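Local coordinates for luciferase (Lingulodinium polyedrum, PDB 1VPR), which catalyses, as one of three homologous luciferase domains, the oxidation of dinoflagellate luciferin, an open tetrapyrrole, by molecular oxygen with emission of blue light, at residues A[127-132]-A[136-141]; A[240-243]-A[247-250]. All coordinates share one frame; numbering follows the deposited sequence.

Contact 1. Residues A[127-132]-A[136-141]; sequences KGFDYG and LKLPCG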
loop_
_atom_site.group_PDB
_atom_site.type_symbol
_atom_site.label_atom_id
_atom_site.label_comp_id
_atom_site.label_asym_id
_atom_site.label_seq_id
_atom_site.Cartn_x
_atom_site.Cartn_y
_atom_site.Cartn_z
ATOM N N LYS A 127 -7.568 3.192 20.101
ATOM C CA LYS A 127 -6.713 4.381 20.108
ATOM C C LYS A 127 -5.534 4.154 21.044
ATOM O O LYS A 127 -5.720 3.802 22.204
ATOM C CB LYS A 127 -7.505 5.622 20.558
ATOM C CG LYS A 127 -7.750 6.644 19.466
ATOM C CD LYS A 127 -8.692 6.102 18.391
ATOM C CE LYS A 127 -8.470 6.788 17.042
ATOM N NZ LYS A 127 -8.524 8.277 17.130
ATOM N N GLY A 128 -4.322 4.337 20.530
ATOM C CA GLY A 128 -3.125 4.145 21.341
ATOM C C GLY A 128 -2.624 2.708 21.506
ATOM O O GLY A 128 -1.636 2.470 22.216
ATOM N N PHE A 129 -3.286 1.753 20.856
ATOM C CA PHE A 129 -2.899 0.350 20.937
ATOM C C PHE A 129 -1.489 0.155 20.364
ATOM O O PHE A 129 -1.068 0.914 19.495
ATOM C CB PHE A 129 -3.912 -0.480 20.147
ATOM C CG PHE A 129 -3.594 -1.949 20.071
ATOM C CD1 PHE A 129 -3.266 -2.541 18.845
ATOM C CD2 PHE A 129 -3.686 -2.761 21.204
ATOM C CE1 PHE A 129 -3.042 -3.927 18.757
ATOM C CE2 PHE A 129 -3.467 -4.141 21.125
ATOM C CZ PHE A 129 -3.143 -4.720 19.893
ATOM N N ASP A 130 -0.752 -0.833 20.876
ATOM C CA ASP A 130 0.603 -1.133 20.375
ATOM C C ASP A 130 0.444 -2.104 19.208
ATOM O O ASP A 130 0.455 -3.332 19.405
ATOM C CB ASP A 130 1.462 -1.801 21.453
ATOM C CG ASP A 130 2.892 -2.074 20.986
ATOM O OD1 ASP A 130 3.707 -2.496 21.833
ATOM O OD2 ASP A 130 3.209 -1.881 19.782
ATOM N N TYR A 131 0.287 -1.558 18.002
ATOM C CA TYR A 131 0.102 -2.398 16.820
ATOM C C TYR A 131 1.298 -3.281 16.509
ATOM O O TYR A 131 1.143 -4.282 15.815
ATOM C CB TYR A 131 -0.246 -1.558 15.583
ATOM C CG TYR A 131 -1.653 -1.004 15.638
ATOM C CD1 TYR A 131 -1.893 0.280 16.132
ATOM C CD2 TYR A 131 -2.751 -1.801 15.278
ATOM C CE1 TYR A 131 -3.198 0.765 16.275
ATOM C CE2 TYR A 131 -4.064 -1.338 15.416
ATOM C CZ TYR A 131 -4.278 -0.056 15.918
ATOM O OH TYR A 131 -5.564 0.396 16.111
ATOM N N GLY A 132 2.478 -2.907 17.019
ATOM C CA GLY A 132 3.683 -3.696 16.790
ATOM C C GLY A 132 3.852 -4.928 17.686
ATOM O O GLY A 132 4.785 -5.710 17.504
ATOM N N LEU A 136 -0.557 -9.337 21.286
ATOM C CA LEU A 136 -1.803 -8.724 21.766
ATOM C C LEU A 136 -2.994 -8.916 20.836
ATOM O O LEU A 136 -2.861 -8.896 19.618
ATOM C CB LEU A 136 -1.601 -7.220 21.972
ATOM C CG LEU A 136 -0.494 -6.801 22.935
ATOM C CD1 LEU A 136 -0.426 -5.272 22.997
ATOM C CD2 LEU A 136 -0.747 -7.387 24.326
ATOM N N LYS A 137 -4.167 -9.101 21.416
ATOM C CA LYS A 137 -5.377 -9.219 20.628
ATOM C C LYS A 137 -5.842 -7.783 20.393
ATOM O O LYS A 137 -5.658 -6.921 21.265
ATOM C CB LYS A 137 -6.448 -9.957 21.413
ATOM C CG LYS A 137 -6.090 -11.367 21.787
ATOM C CD LYS A 137 -7.252 -11.997 22.500
ATOM C CE LYS A 137 -6.923 -13.417 22.918
ATOM N NZ LYS A 137 -8.017 -13.955 23.788
ATOM N N LEU A 138 -6.442 -7.517 19.235
ATOM C CA LEU A 138 -6.923 -6.174 18.949
ATOM C C LEU A 138 -7.984 -5.907 20.015
ATOM O O LEU A 138 -8.830 -6.768 20.301
ATOM C CB LEU A 138 -7.519 -6.117 17.539
ATOM C CG LEU A 138 -7.737 -4.735 16.923
ATOM C CD1 LEU A 138 -6.406 -4.005 16.763
ATOM C CD2 LEU A 138 -8.411 -4.899 15.563
ATOM N N PRO A 139 -7.956 -4.719 20.624
ATOM C CA PRO A 139 -8.925 -4.375 21.674
ATOM C C PRO A 139 -10.406 -4.483 21.319
ATOM O O PRO A 139 -11.221 -4.792 22.182
ATOM C CB PRO A 139 -8.534 -2.951 22.045
ATOM C CG PRO A 139 -7.045 -2.954 21.820
ATOM C CD PRO A 139 -6.962 -3.644 20.464
ATOM N N CYS A 140 -10.769 -4.239 20.064
ATOM C CA CYS A 140 -12.182 -4.287 19.705
ATOM C C CYS A 140 -12.681 -5.667 19.320
ATOM O O CYS A 140 -13.799 -5.810 18.820
ATOM C CB CYS A 140 -12.480 -3.281 18.587
ATOM S SG CYS A 140 -11.487 -3.439 17.091
ATOM N N GLY A 141 -11.873 -6.693 19.582
ATOM C CA GLY A 141 -12.281 -8.046 19.229
ATOM C C GLY A 141 -11.931 -8.311 17.778
ATOM O O GLY A 141 -11.363 -7.431 17.125
#

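Contact 2. Residues A[240-243]-A[247-250]; sequences EPLV and NLLG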
loop_
_atom_site.group_PDB
_atom_site.type_symbol
_atom_site.label_atom_id
_atom_site.label_comp_id
_atom_site.label_asym_id
_atom_site.label_seq_id
_atom_site.Cartn_x
_atom_site.Cartn_y
_atom_site.Cartn_z
ATOM N N GLU A 240 -0.015 -2.512 8.213
ATOM C CA GLU A 240 0.603 -1.438 7.455
ATOM C C GLU A 240 0.674 -0.125 8.235
ATOM O O GLU A 240 -0.324 0.584 8.346
ATOM C CB GLU A 240 -0.159 -1.177 6.150
ATOM C CG GLU A 240 -0.000 -2.259 5.093
ATOM C CD GLU A 240 1.267 -2.077 4.259
ATOM O OE1 GLU A 240 2.276 -1.529 4.779
ATOM O OE2 GLU A 240 1.248 -2.508 3.085
ATOM N N PRO A 241 1.828 0.185 8.848
ATOM C CA PRO A 241 1.892 1.468 9.561
ATOM C C PRO A 241 2.064 2.527 8.467
ATOM O O PRO A 241 2.794 2.299 7.494
ATOM C CB PRO A 241 3.145 1.337 10.426
ATOM C CG PRO A 241 3.959 0.262 9.730
ATOM C CD PRO A 241 2.904 -0.717 9.291
ATOM N N LEU A 242 1.408 3.673 8.619
ATOM C CA LEU A 242 1.465 4.726 7.611
ATOM C C LEU A 242 2.263 5.941 8.062
ATOM O O LEU A 242 2.304 6.274 9.266
ATOM C CB LEU A 242 0.049 5.175 7.262
ATOM C CG LEU A 242 -0.952 4.060 6.956
ATOM C CD1 LEU A 242 -2.322 4.681 6.723
ATOM C CD2 LEU A 242 -0.492 3.244 5.757
ATOM N N VAL A 243 2.885 6.603 7.092
ATOM C CA VAL A 243 3.667 7.803 7.340
ATOM C C VAL A 243 2.751 8.886 7.911
ATOM O O VAL A 243 3.218 9.796 8.620
ATOM C CB VAL A 243 4.302 8.323 6.035
ATOM C CG1 VAL A 243 4.866 9.725 6.238
ATOM C CG2 VAL A 243 5.402 7.370 5.584
ATOM N N ASN A 247 -3.022 3.579 10.903
ATOM C CA ASN A 247 -2.654 2.169 11.074
ATOM C C ASN A 247 -3.658 1.306 10.322
ATOM O O ASN A 247 -4.875 1.461 10.502
ATOM C CB ASN A 247 -2.666 1.762 12.554
ATOM C CG ASN A 247 -1.603 2.483 13.382
ATOM O OD1 ASN A 247 -0.406 2.206 13.277
ATOM N ND2 ASN A 247 -2.048 3.420 14.210
ATOM N N LEU A 248 -3.165 0.412 9.467
ATOM C CA LEU A 248 -4.064 -0.468 8.721
ATOM C C LEU A 248 -3.770 -1.916 9.024
ATOM O O LEU A 248 -2.613 -2.303 9.210
ATOM C CB LEU A 248 -3.895 -0.299 7.194
ATOM C CG LEU A 248 -3.863 1.077 6.540
ATOM C CD1 LEU A 248 -3.625 0.950 5.047
ATOM C CD2 LEU A 248 -5.185 1.789 6.809
ATOM N N LEU A 249 -4.833 -2.714 9.078
ATOM C CA LEU A 249 -4.716 -4.160 9.236
ATOM C C LEU A 249 -5.485 -4.662 8.014
ATOM O O LEU A 249 -6.691 -4.441 7.894
ATOM C CB LEU A 249 -5.349 -4.641 10.547
ATOM C CG LEU A 249 -4.449 -4.437 11.764
ATOM C CD1 LEU A 249 -5.225 -4.754 13.018
ATOM C CD2 LEU A 249 -3.226 -5.320 11.673
ATOM N N GLY A 250 -4.793 -5.314 7.085
ATOM C CA GLY A 250 -5.479 -5.752 5.884
ATOM C C GLY A 250 -5.070 -7.122 5.420
ATOM O O GLY A 250 -4.203 -7.746 6.021
#

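Contact 1. Residues A[127-132]-A[136-141]
Phe129 and Pro139 face each other from two irregular loop segments, their CA atoms 7.7 Å apart, too far for backbone pairing, so side chains fill the interval. Phe129 CG lies anti to the backbone N (chi1 176°), which sends the ring out toward 136-141. Over one face sits Pro139 CD, 3.6 Å from the ring centroid and 19° off its normal, a CH-pi contact suited to proline because the carbon next to its nitrogen is electron-poor and the closed ring holds that carbon fixed against the backbone. Leu136 runs past the phenyl ring in the opposite sense, its CB 3.6 Å from Phe129 CZ. Leu138, at about a right angle to Phe129, brings CD1 against both aromatics, 3.9 Å from Phe129 CE1 and 3.8 Å from Tyr131 CE2. Phe129 CD1 stands 3.6 Å above the plane of the Tyr131 ring, over its centre. The loop joins helix 120-126 to strand 163-169, and Tyr131 and Leu138 also pack on Cys126 of that helix. Asp130, the centre of an inverse gamma turn, carries its charge to a salt bridge with Arg352. The attraction between 127-132 and 136-141 is therefore dispersion and CH-pi, dependent on shape, while polar anchoring comes from neighbouring parts of the domain.

Contact 2. Residues A[240-243]-A[247-250]
Leu248 reaches from its strand over the end of the partner strand. Its CB lies 4.0 Å from Glu240 CB and close to Glu240 O; CG, anti to the carbonyl carbon (chi1 -48°), meets Leu242 CD1 at 3.9 Å. At the tip the methyls divide: CD1 touches Leu242 CD2, also at 3.9 Å, and CD2 lies 4.1 Å from Leu242 CD1, the two leucines crossing at about a right angle. Glu240 and Leu248 form a hydrogen-bonded pair of an antiparallel beta hairpin, strands 237-241 and 247-253, at one end of the sheet of the calycin-type catalytic barrel. Glu240 N donates to Leu248 O over 2.8 Å, nearly straight at 171°, and Leu248 N returns a bond of 3.1 Å to Glu240 O. The next pair, Pro241 with Asn247, is non-hydrogen-bonded, so proline's missing N-H costs this pairing nothing. With Leu242 cut back to an alanine, the Leu248 methyls would probably lose their partner and a gap would open beside them. On the face of Pro241, Asn247 OD1 is hydrogen-bonded to Tyr239 OH. The chain of Glu240 bends at chi2 (-84°), away from Leu248, carrying its carboxylate to a salt bridge with Arg230.

Contact 2 is buried, its centre about 8 Å from the centre of the chain, whereas that of contact 1 lies about 21 Å out, in the partly buried loop between helix 120-126 and strand 163-169. The two contact centres are about 13 Å apart, and they share no segment, yet they meet: Tyr131 CD1 packs 3.5 Å from Asn247 CG, and Leu138 CD1 lies 4.0 Å from Leu249 CD1. Strand 247-253 thus pairs with 237-241 through its backbone and receives the loop through side chains on the face of Asn247 and Leu249. The chemistry follows the place: regular backbone hydrogen bonds plus leucine packing in the sheet, aromatic, leucine and proline packing in the irregular loop.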